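Local coordinates for protein malate dehydrogenase (Aeropyrum pernix, PDB 2D4A) that catalyses the reversible oxidation of malate to oxaloacetate with either NAD or NADP, and can also oxidise tartrate, at residues L169-L182 with L278-A291. Residues are numbered along the deposited sequence; the frame is centred on the assembly and turned at random.
Sequences LGMHGQKMFPVPRL and LPLTEDEKRKFDEA
From Phe177 to Leu182 the backbone runs roughly opposite in direction to helix 282-291, while the closest approach is Gly170 CA to Ala291 CA, 4.8 Å. The small pair suits this place: Ala291 CB sits 3.4 Å from Gly170 CA, and Gly170, with phi 108°, has probably little room for a CB beside Ala291 CB, Lys175 O and the preceding carbonyl. Phe177 lays its ring on the helix between Glu284 and Phe288, with CB of Lys287 over the centre of one face, a CH-pi contact 3.6 Å from the centroid. With CG between the backbone N and carbonyl carbon (chi1 72°), the ring reaches Phe288 CB with its CZ. A serine in place of Phe177 would probably open a gap against the helix, leaving Lys287 CB and Phe288 CB without their aromatic partner. In this C-terminal domain of the LDH/MDH fold, the hairpin pairing Leu169 with Phe177 carries His172, by similarity the proton acceptor, just before the type I turn Gly173-Met176. Leu169 and Leu278, both buried, pack branched apolar ends, CD1 to CD1 at 3.6 Å. Thr281 and Glu284 form a capping box with weak bonds. Long Arg181 reaches this buried carboxylate, probably balancing its charge: NE meets OE2 on its syn side at 3.3 Å, NH2 bonds weakly to OE1, and the planes are 19° apart. A water donates to both Lys175 O and Lys287 O.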
ATOM      1  N   LEU B 169      12.348 -10.329 -25.967  1.00 31.02           N
ATOM      2  CA  LEU B 169      13.648 -10.999 -25.828  1.00 31.23           C
ATOM      3  C   LEU B 169      14.715 -10.232 -26.600  1.00 30.97           C
ATOM      4  O   LEU B 169      14.422  -9.245 -27.273  1.00 30.23           O
ATOM      5  CB  LEU B 169      13.603 -12.414 -26.413  1.00 31.59           C
ATOM      6  CG  LEU B 169      12.724 -13.521 -25.850  1.00 33.06           C
ATOM      7  CD1 LEU B 169      12.540 -14.583 -26.913  1.00 32.26           C
ATOM      8  CD2 LEU B 169      13.334 -14.094 -24.591  1.00 31.89           C
ATOM      9  N   GLY B 170      15.949 -10.717 -26.511  1.00 30.68           N
ATOM     10  CA  GLY B 170      17.040 -10.104 -27.233  1.00 30.67           C
ATOM     11  C   GLY B 170      18.030  -9.349 -26.384  1.00 30.49           C
ATOM     12  O   GLY B 170      18.836  -9.941 -25.670  1.00 30.79           O
ATOM     13  N   MET B 171      17.980  -8.029 -26.498  1.00 30.75           N
ATOM     14  CA  MET B 171      18.851  -7.150 -25.743  1.00 29.03           C
ATOM     15  C   MET B 171      18.131  -5.827 -25.619  1.00 28.71           C
ATOM     16  O   MET B 171      17.123  -5.604 -26.286  1.00 29.34           O
ATOM     17  CB  MET B 171      20.210  -7.015 -26.443  1.00 30.28           C
ATOM     18  CG  MET B 171      20.180  -6.750 -27.950  1.00 29.01           C
ATOM     19  SD  MET B 171      20.299  -4.992 -28.345  1.00 32.49           S
ATOM     20  CE  MET B 171      18.631  -4.657 -28.566  1.00 32.62           C
ATOM     21  N   HIS B 172      18.635  -4.957 -24.755  1.00 29.01           N
ATOM     22  CA  HIS B 172      18.001  -3.670 -24.517  1.00 28.42           C
ATOM     23  C   HIS B 172      18.415  -2.582 -25.498  1.00 29.06           C
ATOM     24  O   HIS B 172      19.215  -1.706 -25.170  1.00 28.94           O
ATOM     25  CB  HIS B 172      18.302  -3.215 -23.091  1.00 28.27           C
ATOM     26  CG  HIS B 172      17.269  -2.296 -22.526  1.00 29.36           C
ATOM     27  ND1 HIS B 172      17.589  -1.151 -21.831  1.00 29.65           N
ATOM     28  CD2 HIS B 172      15.917  -2.357 -22.553  1.00 30.28           C
ATOM     29  CE1 HIS B 172      16.478  -0.544 -21.455  1.00 31.98           C
ATOM     30  NE2 HIS B 172      15.449  -1.256 -21.881  1.00 31.64           N
ATOM     31  N   GLY B 173      17.853  -2.630 -26.699  1.00 30.62           N
ATOM     32  CA  GLY B 173      18.179  -1.632 -27.699  1.00 31.85           C
ATOM     33  C   GLY B 173      17.496  -1.924 -29.015  1.00 33.12           C
ATOM     34  O   GLY B 173      16.461  -2.587 -29.054  1.00 32.59           O
ATOM     35  N   GLN B 174      18.096  -1.436 -30.096  1.00 36.45           N
ATOM     36  CA  GLN B 174      17.577  -1.618 -31.449  1.00 38.88           C
ATOM     37  C   GLN B 174      17.099  -3.046 -31.775  1.00 38.19           C
ATOM     38  O   GLN B 174      16.030  -3.224 -32.353  1.00 38.26           O
ATOM     39  CB  GLN B 174      18.646  -1.174 -32.467  1.00 41.95           C
ATOM     40  CG  GLN B 174      20.093  -1.447 -32.013  1.00 48.37           C
ATOM     41  CD  GLN B 174      21.113  -1.511 -33.164  1.00 51.37           C
ATOM     42  OE1 GLN B 174      21.250  -0.570 -33.954  1.00 52.60           O
ATOM     43  NE2 GLN B 174      21.846  -2.623 -33.240  1.00 50.22           N
ATOM     44  N   LYS B 175      17.875  -4.058 -31.401  1.00 37.77           N
ATOM     45  CA  LYS B 175      17.493  -5.434 -31.698  1.00 39.03           C
ATOM     46  C   LYS B 175      16.618  -6.168 -30.668  1.00 38.38           C
ATOM     47  O   LYS B 175      16.598  -7.404 -30.606  1.00 37.29           O
ATOM     48  CB  LYS B 175      18.743  -6.264 -32.019  1.00 40.51           C
ATOM     49  CG  LYS B 175      19.218  -6.116 -33.468  1.00 43.78           C
ATOM     50  CD  LYS B 175      19.472  -4.659 -33.839  1.00 47.23           C
ATOM     51  CE  LYS B 175      19.883  -4.502 -35.300  1.00 48.87           C
ATOM     52  NZ  LYS B 175      20.237  -3.083 -35.630  1.00 49.01           N
ATOM     53  N   MET B 176      15.900  -5.411 -29.851  1.00 37.01           N
ATOM     54  CA  MET B 176      14.996  -6.008 -28.882  1.00 37.18           C
ATOM     55  C   MET B 176      13.796  -6.409 -29.737  1.00 36.96           C
ATOM     56  O   MET B 176      13.354  -5.626 -30.579  1.00 37.17           O
ATOM     57  CB  MET B 176      14.574  -4.963 -27.833  1.00 38.07           C
ATOM     58  CG  MET B 176      13.635  -5.442 -26.705  1.00 39.07           C
ATOM     59  SD  MET B 176      11.832  -5.465 -27.065  1.00 41.86           S
ATOM     60  CE  MET B 176      11.499  -3.748 -27.525  1.00 38.54           C
ATOM     61  N   PHE B 177      13.293  -7.627 -29.568  1.00 35.99           N
ATOM     62  CA  PHE B 177      12.126  -8.044 -30.338  1.00 34.85           C
ATOM     63  C   PHE B 177      11.108  -8.734 -29.443  1.00 36.11           C
ATOM     64  O   PHE B 177      11.465  -9.385 -28.457  1.00 36.25           O
ATOM     65  CB  PHE B 177      12.516  -8.970 -31.503  1.00 30.98           C
ATOM     66  CG  PHE B 177      12.946 -10.342 -31.080  1.00 28.32           C
ATOM     67  CD1 PHE B 177      12.109 -11.442 -31.268  1.00 27.41           C
ATOM     68  CD2 PHE B 177      14.196 -10.535 -30.501  1.00 27.36           C
ATOM     69  CE1 PHE B 177      12.514 -12.718 -30.886  1.00 26.12           C
ATOM     70  CE2 PHE B 177      14.616 -11.801 -30.114  1.00 26.60           C
ATOM     71  CZ  PHE B 177      13.771 -12.899 -30.308  1.00 27.21           C
ATOM     72  N   PRO B 178       9.819  -8.572 -29.768  1.00 36.86           N
ATOM     73  CA  PRO B 178       8.661  -9.131 -29.073  1.00 37.75           C
ATOM     74  C   PRO B 178       8.311 -10.457 -29.716  1.00 37.83           C
ATOM     75  O   PRO B 178       8.756 -10.742 -30.824  1.00 39.26           O
ATOM     76  CB  PRO B 178       7.590  -8.111 -29.364  1.00 39.65           C
ATOM     77  CG  PRO B 178       7.858  -7.878 -30.832  1.00 39.87           C
ATOM     78  CD  PRO B 178       9.366  -7.647 -30.822  1.00 38.00           C
ATOM     79  N   VAL B 179       7.494 -11.253 -29.041  1.00 37.24           N
ATOM     80  CA  VAL B 179       7.092 -12.540 -29.585  1.00 36.64           C
ATOM     81  C   VAL B 179       5.559 -12.591 -29.626  1.00 37.52           C
ATOM     82  O   VAL B 179       4.923 -13.266 -28.812  1.00 38.61           O
ATOM     83  CB  VAL B 179       7.662 -13.682 -28.721  1.00 35.38           C
ATOM     84  CG1 VAL B 179       7.408 -15.028 -29.371  1.00 32.87           C
ATOM     85  CG2 VAL B 179       9.151 -13.466 -28.520  1.00 35.67           C
ATOM     86  N   PRO B 180       4.948 -11.867 -30.587  1.00 36.83           N
ATOM     87  CA  PRO B 180       3.489 -11.810 -30.747  1.00 37.11           C
ATOM     88  C   PRO B 180       2.800 -13.177 -30.711  1.00 37.83           C
ATOM     89  O   PRO B 180       1.676 -13.308 -30.230  1.00 38.70           O
ATOM     90  CB  PRO B 180       3.320 -11.109 -32.094  1.00 35.92           C
ATOM     91  CG  PRO B 180       4.499 -10.209 -32.148  1.00 34.66           C
ATOM     92  CD  PRO B 180       5.612 -11.105 -31.661  1.00 35.16           C
ATOM     93  N   ARG B 181       3.482 -14.190 -31.228  1.00 37.62           N
ATOM     94  CA  ARG B 181       2.944 -15.539 -31.244  1.00 37.10           C
ATOM     95  C   ARG B 181       2.689 -15.985 -29.810  1.00 37.04           C
ATOM     96  O   ARG B 181       1.783 -16.768 -29.539  1.00 37.71           O
ATOM     97  CB  ARG B 181       3.950 -16.480 -31.902  1.00 37.97           C
ATOM     98  CG  ARG B 181       3.499 -17.924 -32.052  1.00 38.08           C
ATOM     99  CD  ARG B 181       4.533 -18.689 -32.851  1.00 37.90           C
ATOM    100  NE  ARG B 181       5.735 -18.934 -32.065  1.00 38.93           N
ATOM    101  CZ  ARG B 181       5.853 -19.932 -31.199  1.00 39.88           C
ATOM    102  NH1 ARG B 181       4.844 -20.777 -31.020  1.00 39.96           N
ATOM    103  NH2 ARG B 181       6.974 -20.081 -30.509  1.00 38.89           N
ATOM    104  N   LEU B 182       3.484 -15.474 -28.882  1.00 35.54           N
ATOM    105  CA  LEU B 182       3.325 -15.873 -27.499  1.00 36.02           C
ATOM    106  C   LEU B 182       2.760 -14.786 -26.599  1.00 35.78           C
ATOM    107  O   LEU B 182       2.849 -14.882 -25.371  1.00 35.36           O
ATOM    108  CB  LEU B 182       4.667 -16.347 -26.946  1.00 36.29           C
ATOM    109  CG  LEU B 182       5.360 -17.527 -27.637  1.00 35.15           C
ATOM    110  CD1 LEU B 182       6.738 -17.688 -27.017  1.00 35.58           C
ATOM    111  CD2 LEU B 182       4.549 -18.809 -27.488  1.00 33.36           C
ATOM    112  N   LEU B 278      12.208 -20.075 -24.069  1.00 31.80           N
ATOM    113  CA  LEU B 278      10.933 -20.089 -24.781  1.00 32.20           C
ATOM    114  C   LEU B 278      11.006 -20.896 -26.084  1.00 31.72           C
ATOM    115  O   LEU B 278      12.019 -20.865 -26.784  1.00 30.58           O
ATOM    116  CB  LEU B 278      10.491 -18.659 -25.107  1.00 33.02           C
ATOM    117  CG  LEU B 278      10.441 -17.580 -24.019  1.00 34.49           C
ATOM    118  CD1 LEU B 278      10.169 -16.240 -24.688  1.00 35.12           C
ATOM    119  CD2 LEU B 278       9.380 -17.885 -22.983  1.00 33.81           C
ATOM    120  N   PRO B 279       9.936 -21.644 -26.416  1.00 32.07           N
ATOM    121  CA  PRO B 279       9.925 -22.437 -27.654  1.00 31.81           C
ATOM    122  C   PRO B 279       9.880 -21.457 -28.825  1.00 32.21           C
ATOM    123  O   PRO B 279       8.921 -20.705 -28.977  1.00 31.42           O
ATOM    124  CB  PRO B 279       8.658 -23.279 -27.513  1.00 31.03           C
ATOM    125  CG  PRO B 279       7.760 -22.394 -26.692  1.00 31.67           C
ATOM    126  CD  PRO B 279       8.696 -21.849 -25.645  1.00 31.55           C
ATOM    127  N   LEU B 280      10.929 -21.479 -29.639  1.00 33.77           N
ATOM    128  CA  LEU B 280      11.084 -20.555 -30.758  1.00 35.23           C
ATOM    129  C   LEU B 280      11.034 -21.126 -32.175  1.00 37.41           C
ATOM    130  O   LEU B 280      11.493 -22.242 -32.447  1.00 39.02           O
ATOM    131  CB  LEU B 280      12.410 -19.803 -30.579  1.00 34.39           C
ATOM    132  CG  LEU B 280      12.511 -18.460 -29.845  1.00 34.83           C
ATOM    133  CD1 LEU B 280      11.406 -18.291 -28.806  1.00 34.01           C
ATOM    134  CD2 LEU B 280      13.892 -18.373 -29.215  1.00 31.98           C
ATOM    135  N   THR B 281      10.504 -20.324 -33.089  1.00 38.86           N
ATOM    136  CA  THR B 281      10.415 -20.728 -34.484  1.00 40.13           C
ATOM    137  C   THR B 281      11.692 -20.311 -35.205  1.00 41.46           C
ATOM    138  O   THR B 281      12.526 -19.605 -34.640  1.00 41.02           O
ATOM    139  CB  THR B 281       9.227 -20.053 -35.177  1.00 40.01           C
ATOM    140  OG1 THR B 281       9.465 -18.642 -35.252  1.00 41.46           O
ATOM    141  CG2 THR B 281       7.949 -20.309 -34.403  1.00 38.14           C
ATOM    142  N   GLU B 282      11.837 -20.753 -36.450  1.00 43.22           N
ATOM    143  CA  GLU B 282      13.008 -20.423 -37.251  1.00 43.61           C
ATOM    144  C   GLU B 282      13.259 -18.925 -37.274  1.00 42.38           C
ATOM    145  O   GLU B 282      14.371 -18.469 -37.032  1.00 41.32           O
ATOM    146  CB  GLU B 282      12.832 -20.915 -38.693  1.00 45.97           C
ATOM    147  CG  GLU B 282      11.554 -20.414 -39.383  1.00 50.29           C
ATOM    148  CD  GLU B 282      11.827 -19.716 -40.717  1.00 54.36           C
ATOM    149  OE1 GLU B 282      12.573 -18.701 -40.730  1.00 54.07           O
ATOM    150  OE2 GLU B 282      11.284 -20.175 -41.755  1.00 55.71           O
ATOM    151  N   ASP B 283      12.186 -18.111 -37.350  1.00 34.46           N
ATOM    152  CA  ASP B 283      12.224 -16.658 -37.490  1.00 35.11           C
ATOM    153  C   ASP B 283      12.655 -15.979 -36.227  1.00 34.08           C
ATOM    154  O   ASP B 283      13.557 -15.140 -36.243  1.00 33.58           O
ATOM    155  CB  ASP B 283      10.850 -16.134 -37.901  1.00 38.64           C
ATOM    156  CG  ASP B 283      10.174 -17.034 -38.900  1.00 43.61           C
ATOM    157  OD1 ASP B 283       9.441 -17.970 -38.475  1.00 43.99           O
ATOM    158  OD2 ASP B 283      10.404 -16.807 -40.116  1.00 46.07           O
ATOM    159  N   GLU B 284      12.026 -16.464 -35.254  1.00 41.66           N
ATOM    160  CA  GLU B 284      12.283 -15.935 -33.921  1.00 40.40           C
ATOM    161  C   GLU B 284      13.698 -16.272 -33.461  1.00 40.48           C
ATOM    162  O   GLU B 284      14.331 -15.505 -32.734  1.00 40.91           O
ATOM    163  CB  GLU B 284      11.245 -16.494 -32.954  1.00 40.19           C
ATOM    164  CG  GLU B 284       9.886 -15.871 -33.184  1.00 40.13           C
ATOM    165  CD  GLU B 284       8.756 -16.672 -32.593  1.00 40.18           C
ATOM    166  OE1 GLU B 284       9.033 -17.609 -31.819  1.00 40.93           O
ATOM    167  OE2 GLU B 284       7.586 -16.355 -32.902  1.00 41.85           O
ATOM    168  N   LYS B 285      14.187 -17.428 -33.894  1.00 40.03           N
ATOM    169  CA  LYS B 285      15.531 -17.859 -33.563  1.00 39.49           C
ATOM    170  C   LYS B 285      16.527 -16.951 -34.286  1.00 39.80           C
ATOM    171  O   LYS B 285      17.609 -16.678 -33.779  1.00 40.32           O
ATOM    172  CB  LYS B 285      15.739 -19.309 -34.001  1.00 39.23           C
ATOM    173  CG  LYS B 285      15.253 -20.349 -33.009  1.00 38.44           C
ATOM    174  CD  LYS B 285      15.128 -21.701 -33.686  1.00 40.05           C
ATOM    175  CE  LYS B 285      15.091 -22.844 -32.685  1.00 41.03           C
ATOM    176  NZ  LYS B 285      16.432 -23.101 -32.079  1.00 41.83           N
ATOM    177  N   ARG B 286      16.151 -16.486 -35.473  1.00 39.91           N
ATOM    178  CA  ARG B 286      17.004 -15.607 -36.259  1.00 40.20           C
ATOM    179  C   ARG B 286      17.092 -14.253 -35.570  1.00 39.48           C
ATOM    180  O   ARG B 286      18.160 -13.651 -35.492  1.00 39.68           O
ATOM    181  CB  ARG B 286      16.430 -15.439 -37.671  1.00 42.32           C
ATOM    182  CG  ARG B 286      17.254 -14.561 -38.603  1.00 46.45           C
ATOM    183  CD  ARG B 286      16.568 -14.407 -39.963  1.00 52.07           C
ATOM    184  NE  ARG B 286      15.174 -13.985 -39.823  1.00 58.09           N
ATOM    185  CZ  ARG B 286      14.780 -12.797 -39.365  1.00 61.46           C
ATOM    186  NH1 ARG B 286      15.677 -11.887 -38.998  1.00 61.40           N
ATOM    187  NH2 ARG B 286      13.483 -12.520 -39.267  1.00 62.93           N
ATOM    188  N   LYS B 287      15.966 -13.784 -35.052  1.00 39.07           N
ATOM    189  CA  LYS B 287      15.935 -12.499 -34.376  1.00 38.54           C
ATOM    190  C   LYS B 287      16.733 -12.518 -33.068  1.00 38.51           C
ATOM    191  O   LYS B 287      17.353 -11.522 -32.698  1.00 39.55           O
ATOM    192  CB  LYS B 287      14.483 -12.078 -34.138  1.00 38.22           C
ATOM    193  CG  LYS B 287      13.667 -12.030 -35.433  1.00 39.66           C
ATOM    194  CD  LYS B 287      12.848 -10.752 -35.549  1.00 41.90           C
ATOM    195  CE  LYS B 287      11.352 -11.024 -35.483  1.00 43.23           C
ATOM    196  NZ  LYS B 287      10.883 -11.809 -36.663  1.00 45.52           N
ATOM    197  N   PHE B 288      16.740 -13.649 -32.374  1.00 37.07           N
ATOM    198  CA  PHE B 288      17.493 -13.739 -31.130  1.00 36.45           C
ATOM    199  C   PHE B 288      18.984 -13.733 -31.453  1.00 37.59           C
ATOM    200  O   PHE B 288      19.792 -13.087 -30.782  1.00 37.33           O
ATOM    201  CB  PHE B 288      17.147 -15.029 -30.386  1.00 35.21           C
ATOM    202  CG  PHE B 288      17.805 -15.140 -29.047  1.00 31.74           C
ATOM    203  CD1 PHE B 288      17.288 -14.463 -27.953  1.00 32.07           C
ATOM    204  CD2 PHE B 288      18.986 -15.858 -28.897  1.00 31.57           C
ATOM    205  CE1 PHE B 288      17.940 -14.498 -26.729  1.00 32.46           C
ATOM    206  CE2 PHE B 288      19.645 -15.901 -27.682  1.00 30.76           C
ATOM    207  CZ  PHE B 288      19.124 -15.218 -26.597  1.00 32.34           C
ATOM    208  N   ASP B 289      19.332 -14.484 -32.491  1.00 39.01           N
ATOM    209  CA  ASP B 289      20.703 -14.612 -32.954  1.00 38.70           C
ATOM    210  C   ASP B 289      21.262 -13.243 -33.326  1.00 38.09           C
ATOM    211  O   ASP B 289      22.435 -12.946 -33.090  1.00 36.74           O
ATOM    212  CB  ASP B 289      20.727 -15.552 -34.153  1.00 39.47           C
ATOM    213  CG  ASP B 289      22.113 -15.851 -34.625  1.00 42.35           C
ATOM    214  OD1 ASP B 289      22.953 -16.256 -33.791  1.00 44.11           O
ATOM    215  OD2 ASP B 289      22.369 -15.690 -35.840  1.00 45.22           O
ATOM    216  N   GLU B 290      20.409 -12.411 -33.905  1.00 38.89           N
ATOM    217  CA  GLU B 290      20.815 -11.073 -34.294  1.00 40.05           C
ATOM    218  C   GLU B 290      20.994 -10.204 -33.059  1.00 39.98           C
ATOM    219  O   GLU B 290      21.907  -9.383 -32.996  1.00 40.50           O
ATOM    220  CB  GLU B 290      19.785 -10.477 -35.256  1.00 40.48           C
ATOM    221  CG  GLU B 290      20.004 -10.932 -36.693  1.00 43.74           C
ATOM    222  CD  GLU B 290      18.855 -10.596 -37.612  1.00 45.58           C
ATOM    223  OE1 GLU B 290      18.240  -9.525 -37.434  1.00 48.06           O
ATOM    224  OE2 GLU B 290      18.577 -11.397 -38.528  1.00 45.70           O
ATOM    225  N   ALA B 291      20.132 -10.399 -32.069  1.00 40.22           N
ATOM    226  CA  ALA B 291      20.230  -9.636 -30.831  1.00 39.54           C
ATOM    227  C   ALA B 291      21.566  -9.934 -30.159  1.00 39.11           C
ATOM    228  O   ALA B 291      22.212  -9.037 -29.632  1.00 39.51           O
ATOM    229  CB  ALA B 291      19.089 -10.005 -29.900  1.00 40.00           C
TER
HETATM  230  O   HOH W   1      16.182  -8.868 -33.135  1.00 36.14           O